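Local atomic coordinates of methionine gamma-lyase (Trichomonas vaginalis, PDB entry 1E5E), a protein that belongs to the Cys/Met metabolism family of pyridoxal phosphate-dependent enzymes and is built as an assembly of four identical chains. Residues 62-67 and 243-248; 68-73 and 252-257. One frame throughout, in Å; residues are numbered along the deposited sequence.

Contact 1. Residues 62-67 and 243-248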
loop_
_atom_site.group_PDB
_atom_site.type_symbol
_atom_site.label_atom_id
_atom_site.label_comp_id
_atom_site.label_asym_id
_atom_site.label_seq_id
_atom_site.Cartn_x
_atom_site.Cartn_y
_atom_site.Cartn_z
ATOM N N PRO A 62 -6.548 12.652 -8.510
ATOM C CA PRO A 62 -6.718 11.930 -9.771
ATOM C C PRO A 62 -7.060 10.464 -9.615
ATOM O O PRO A 62 -7.849 9.934 -10.395
ATOM C CB PRO A 62 -5.426 12.153 -10.541
ATOM C CG PRO A 62 -4.604 13.082 -9.758
ATOM C CD PRO A 62 -5.206 13.240 -8.387
ATOM N N THR A 63 -6.507 9.751 -8.623
ATOM C CA THR A 63 -6.919 8.343 -8.449
ATOM C C THR A 63 -8.385 8.307 -8.015
ATOM O O THR A 63 -9.141 7.415 -8.366
ATOM C CB THR A 63 -6.024 7.682 -7.385
ATOM O OG1 THR A 63 -4.674 7.644 -7.874
ATOM C CG2 THR A 63 -6.491 6.305 -6.948
ATOM N N VAL A 64 -8.794 9.255 -7.159
ATOM C CA VAL A 64 -10.171 9.251 -6.645
ATOM C C VAL A 64 -11.126 9.610 -7.800
ATOM O O VAL A 64 -12.113 8.898 -7.911
ATOM C CB VAL A 64 -10.360 10.154 -5.399
ATOM C CG1 VAL A 64 -11.799 10.227 -4.922
ATOM C CG2 VAL A 64 -9.476 9.646 -4.234
ATOM N N SER A 65 -10.776 10.559 -8.679
ATOM C CA SER A 65 -11.571 10.882 -9.812
ATOM C C SER A 65 -11.703 9.664 -10.729
ATOM O O SER A 65 -12.774 9.522 -11.294
ATOM C CB SER A 65 -10.998 12.002 -10.719
ATOM O OG SER A 65 -10.872 13.127 -9.881
ATOM N N ASN A 66 -10.637 8.899 -10.907
ATOM C CA ASN A 66 -10.773 7.716 -11.756
ATOM C C ASN A 66 -11.911 6.832 -11.250
ATOM O O ASN A 66 -12.815 6.443 -11.992
ATOM C CB ASN A 66 -9.434 6.963 -11.842
ATOM C CG ASN A 66 -9.550 5.733 -12.730
ATOM O OD1 ASN A 66 -10.401 5.601 -13.614
ATOM N ND2 ASN A 66 -8.664 4.788 -12.483
ATOM N N LEU A 67 -11.893 6.404 -9.996
ATOM C CA LEU A 67 -12.985 5.604 -9.441
ATOM C C LEU A 67 -14.347 6.308 -9.601
ATOM O O LEU A 67 -15.339 5.699 -9.953
ATOM C CB LEU A 67 -12.778 5.504 -7.910
ATOM C CG LEU A 67 -13.896 4.786 -7.140
ATOM C CD1 LEU A 67 -14.028 3.379 -7.765
ATOM C CD2 LEU A 67 -13.562 4.763 -5.646
ATOM N N SER A 243 -14.807 13.558 5.308
ATOM C CA SER A 243 -14.742 12.133 4.998
ATOM C C SER A 243 -13.965 11.965 3.689
ATOM O O SER A 243 -14.500 11.757 2.601
ATOM C CB SER A 243 -16.151 11.542 4.889
ATOM O OG SER A 243 -16.082 10.136 4.714
ATOM N N VAL A 244 -12.645 12.088 3.830
ATOM C CA VAL A 244 -11.758 12.111 2.692
ATOM C C VAL A 244 -11.195 10.719 2.418
ATOM O O VAL A 244 -10.352 10.262 3.206
ATOM C CB VAL A 244 -10.598 13.120 2.899
ATOM C CG1 VAL A 244 -9.722 13.101 1.658
ATOM C CG2 VAL A 244 -11.187 14.525 3.134
ATOM N N ILE A 245 -11.553 10.177 1.261
ATOM C CA ILE A 245 -11.054 8.827 0.981
ATOM C C ILE A 245 -9.551 8.848 0.719
ATOM O O ILE A 245 -9.031 9.721 0.018
ATOM C CB ILE A 245 -11.788 8.155 -0.176
ATOM C CG1 ILE A 245 -11.448 6.641 -0.258
ATOM C CG2 ILE A 245 -11.450 8.800 -1.509
ATOM C CD1 ILE A 245 -12.247 5.944 -1.372
ATOM N N SER A 246 -8.866 7.819 1.157
ATOM C CA SER A 246 -7.453 7.593 0.871
ATOM C C SER A 246 -7.323 7.190 -0.599
ATOM O O SER A 246 -7.944 6.194 -1.007
ATOM C CB SER A 246 -6.915 6.395 1.667
ATOM O OG SER A 246 -5.677 5.930 1.092
ATOM N N PRO A 247 -6.394 7.785 -1.325
ATOM C CA PRO A 247 -6.122 7.430 -2.699
ATOM C C PRO A 247 -5.720 5.973 -2.843
ATOM O O PRO A 247 -6.092 5.293 -3.805
ATOM C CB PRO A 247 -4.981 8.378 -3.137
ATOM C CG PRO A 247 -5.199 9.555 -2.220
ATOM C CD PRO A 247 -5.553 8.937 -0.870
ATOM N N HIS A 248 -5.038 5.420 -1.850
ATOM C CA HIS A 248 -4.653 4.015 -1.862
ATOM C C HIS A 248 -5.909 3.155 -1.790
ATOM O O HIS A 248 -6.023 2.198 -2.522
ATOM C CB HIS A 248 -3.703 3.761 -0.693
ATOM C CG HIS A 248 -3.592 2.309 -0.328
ATOM N ND1 HIS A 248 -4.520 1.749 0.558
ATOM C CD2 HIS A 248 -2.778 1.322 -0.722
ATOM C CE1 HIS A 248 -4.236 0.473 0.705
ATOM N NE2 HIS A 248 -3.176 0.193 -0.061
#
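I245 presents its CG2 methyl to the forked end of V64. I245 CG2 lies 3.5 Å from V64 CG2, tighter than a usual van der Waals contact, and 3.7 Å from V64 CG1, so both branches of the valine border it, and the two side chains run past one another in opposite directions. With CG1 of I245 trans to its backbone N (chi1 -168°), CG2 sits between the N and the carbonyl carbon and serves as the touching branch.

One residue earlier on the helix, T63 turns its CG2 methyl to the backbone of P247, T63 CG2 coming within 3.3 Å of P247 O. The CA atoms of T63 and P247 lie 5.9 Å apart, the closest CA pair across the two segments. Because CG2 takes the position trans to the backbone N, OG1 (chi1 -65°) is left beside that N and is bound by Y30 N, so the methyl faces the proline while the hydroxyl has its partner elsewhere.

Further out, S246 occupies the N-cap of helix 247-257. S246 OG accepts a weak hydrogen bond from H248 N at 3.1 Å, bent to 127°. In the second subunit, D249 OD1 hydrogen-bonds S246 OG and the ring of H248 stacks on its counterpart here. Both V64 and I245 also touch A82 of strand 79-83, and a glycerol, probably from the crystallisation liquor, hydrogen-bonds to both I245 N and S243 O.

The first turn of helix 62-75 thus rests on the loop leading into a capped helix at a subunit interface, beside the edge strand of the seven-stranded sheet that marks the large domain of fold-type I pyridoxal phosphate enzymes.

Contact 2. Residues 68-73 and 252-257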
loop_
_atom_site.group_PDB
_atom_site.type_symbol
_atom_site.label_atom_id
_atom_site.label_comp_id
_atom_site.label_asym_id
_atom_site.label_seq_id
_atom_site.Cartn_x
_atom_site.Cartn_y
_atom_site.Cartn_z
ATOM N N GLU A 68 -14.436 7.595 -9.285
ATOM C CA GLU A 68 -15.667 8.362 -9.384
ATOM C C GLU A 68 -16.320 8.343 -10.757
ATOM O O GLU A 68 -17.552 8.081 -10.882
ATOM C CB GLU A 68 -15.439 9.787 -8.877
ATOM C CG GLU A 68 -15.181 9.855 -7.353
ATOM C CD GLU A 68 -14.762 11.266 -6.949
ATOM O OE1 GLU A 68 -14.330 12.049 -7.843
ATOM O OE2 GLU A 68 -14.905 11.663 -5.752
ATOM N N GLY A 69 -15.553 8.509 -11.817
ATOM C CA GLY A 69 -16.054 8.537 -13.203
ATOM C C GLY A 69 -16.510 7.149 -13.600
ATOM O O GLY A 69 -17.537 6.944 -14.278
ATOM N N LYS A 70 -15.790 6.145 -13.109
ATOM C CA LYS A 70 -16.209 4.759 -13.404
ATOM C C LYS A 70 -17.562 4.474 -12.766
ATOM O O LYS A 70 -18.500 4.020 -13.469
ATOM C CB LYS A 70 -15.136 3.780 -12.992
ATOM C CG LYS A 70 -13.943 3.656 -13.942
ATOM C CD LYS A 70 -12.835 2.799 -13.372
ATOM C CE LYS A 70 -11.780 2.419 -14.432
ATOM N NZ LYS A 70 -11.210 3.652 -15.057
ATOM N N ILE A 71 -17.805 4.889 -11.527
ATOM C CA ILE A 71 -19.063 4.631 -10.821
ATOM C C ILE A 71 -20.197 5.498 -11.374
ATOM O O ILE A 71 -21.308 4.987 -11.540
ATOM C CB ILE A 71 -18.950 4.905 -9.301
ATOM C CG1 ILE A 71 -17.894 4.014 -8.615
ATOM C CG2 ILE A 71 -20.281 4.808 -8.582
ATOM C CD1 ILE A 71 -18.247 2.544 -8.673
ATOM N N ALA A 72 -19.925 6.774 -11.676
ATOM C CA ALA A 72 -20.948 7.638 -12.271
ATOM C C ALA A 72 -21.407 7.030 -13.601
ATOM O O ALA A 72 -22.595 7.064 -13.903
ATOM C CB ALA A 72 -20.423 9.014 -12.677
ATOM N N PHE A 73 -20.467 6.465 -14.388
ATOM C CA PHE A 73 -20.881 5.807 -15.632
ATOM C C PHE A 73 -21.783 4.611 -15.322
ATOM O O PHE A 73 -22.854 4.475 -15.950
ATOM C CB PHE A 73 -19.671 5.396 -16.477
ATOM C CG PHE A 73 -20.063 4.790 -17.791
ATOM C CD1 PHE A 73 -20.415 3.464 -17.884
ATOM C CD2 PHE A 73 -20.087 5.587 -18.917
ATOM C CE1 PHE A 73 -20.862 2.940 -19.096
ATOM C CE2 PHE A 73 -20.464 5.060 -20.146
ATOM C CZ PHE A 73 -20.865 3.728 -20.221
ATOM N N LEU A 252 -7.682 0.574 -4.606
ATOM C CA LEU A 252 -8.095 -0.777 -4.282
ATOM C C LEU A 252 -9.550 -1.050 -4.672
ATOM O O LEU A 252 -9.916 -2.155 -5.137
ATOM C CB LEU A 252 -7.881 -1.092 -2.789
ATOM C CG LEU A 252 -6.492 -1.355 -2.240
ATOM C CD1 LEU A 252 -6.554 -1.589 -0.704
ATOM C CD2 LEU A 252 -5.851 -2.621 -2.855
ATOM N N ILE A 253 -10.413 -0.068 -4.572
ATOM C CA ILE A 253 -11.836 -0.147 -4.923
ATOM C C ILE A 253 -11.924 -0.284 -6.441
ATOM O O ILE A 253 -12.595 -1.193 -6.920
ATOM C CB ILE A 253 -12.689 1.034 -4.450
ATOM C CG1 ILE A 253 -12.690 1.095 -2.894
ATOM C CG2 ILE A 253 -14.150 0.881 -4.968
ATOM C CD1 ILE A 253 -13.259 2.429 -2.389
ATOM N N THR A 254 -11.148 0.542 -7.151
ATOM C CA THR A 254 -11.098 0.414 -8.605
ATOM C C THR A 254 -10.670 -0.991 -9.008
ATOM O O THR A 254 -11.231 -1.591 -9.948
ATOM C CB THR A 254 -10.204 1.487 -9.254
ATOM O OG1 THR A 254 -10.842 2.754 -8.982
ATOM C CG2 THR A 254 -10.078 1.393 -10.788
ATOM N N ARG A 255 -9.659 -1.538 -8.339
ATOM C CA ARG A 255 -9.215 -2.906 -8.601
ATOM C C ARG A 255 -10.361 -3.902 -8.394
ATOM O O ARG A 255 -10.582 -4.796 -9.228
ATOM C CB ARG A 255 -8.022 -3.272 -7.721
ATOM C CG ARG A 255 -7.370 -4.623 -7.995
ATOM C CD ARG A 255 -6.379 -4.982 -6.903
ATOM N NE ARG A 255 -5.206 -5.717 -7.313
ATOM C CZ ARG A 255 -4.956 -6.968 -6.920
ATOM N NH1 ARG A 255 -5.826 -7.652 -6.166
ATOM N NH2 ARG A 255 -3.828 -7.592 -7.255
ATOM N N GLY A 256 -11.005 -3.785 -7.235
ATOM C CA GLY A 256 -12.123 -4.623 -6.835
ATOM C C GLY A 256 -13.306 -4.490 -7.816
ATOM O O GLY A 256 -13.948 -5.485 -8.177
ATOM N N LEU A 257 -13.569 -3.284 -8.306
ATOM C CA LEU A 257 -14.619 -2.986 -9.247
ATOM C C LEU A 257 -14.479 -3.722 -10.563
ATOM O O LEU A 257 -15.456 -4.041 -11.269
ATOM C CB LEU A 257 -14.628 -1.463 -9.556
ATOM C CG LEU A 257 -15.669 -0.990 -10.583
ATOM C CD1 LEU A 257 -17.117 -1.314 -10.145
ATOM C CD2 LEU A 257 -15.592 0.509 -10.818
#
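K70, I71, T254 and L257 meet through aliphatic carbons, and no flat group takes part across the interface. The flat groups of the two segments are engaged elsewhere: the carboxylate of E68 forms a salt bridge with R233 and accepts from A82 N, the ring of F73 makes a cation-pi contact with R5, and the guanidinium of R255 pairs with D216 of the fourth subunit.

The CD2 methyl of L257 is shared by two neighbours on the other helix. L257 CD2 lies 4.0 Å from K70 CB, at the root of the lysine, and is equally close, 4.0 Å, to I71 CD1, at the far end of the isoleucine. I71 reaches it although its CB does not point straight at the partner helix. The leucine starts out trans to its backbone N (chi1 178°), which carries the branch across the gap between helices.

T254 completes the contact. T254 CG2 lies 4.0 Å from K70 CD, where the two side chains cross nearly at right angles. Beyond this point the lysine bends at its last torsion (57°), and NZ hydrogen-bonds N66 OD1 and A15 O. The stem of K70 therefore packs as a hydrocarbon while its charged end is held by oxygen atoms outside the interface.

The axes of the two short segments approach to 11.0 Å, inclined by 39° with their N-to-C directions alike, and side chains bridge the separation. I71 also touches C80 of strand 79-83 and both L221 and C223 of strand 220-224, while L257 reaches L74 further along helix 62-75, so helix 62-75 lies against the edge of the seven-stranded sheet and helix 247-257 packs on its flank.

Overall arrangement
Contacts 1 and 2 are successive levels where helix 62-75 meets helix 247-257 and the loop leading into it, with centres 10 Å apart on the same side of the chain's centre. Along the chain the order is 62-67, 68-73, 243-248, 252-257, so their segments alternate; some 175 residues lie between the partners of contact 1. The levels touch directly: L67 CD1 comes within 3.8 Å of I253 CG2, and I245 CD1 is as close to I253 CD1. Both contacts adjoin edge strand 79-83. Residues of 243-248 lie at the second subunit and L252 and R255 at the fourth, while helix 62-75 faces the sheet edge.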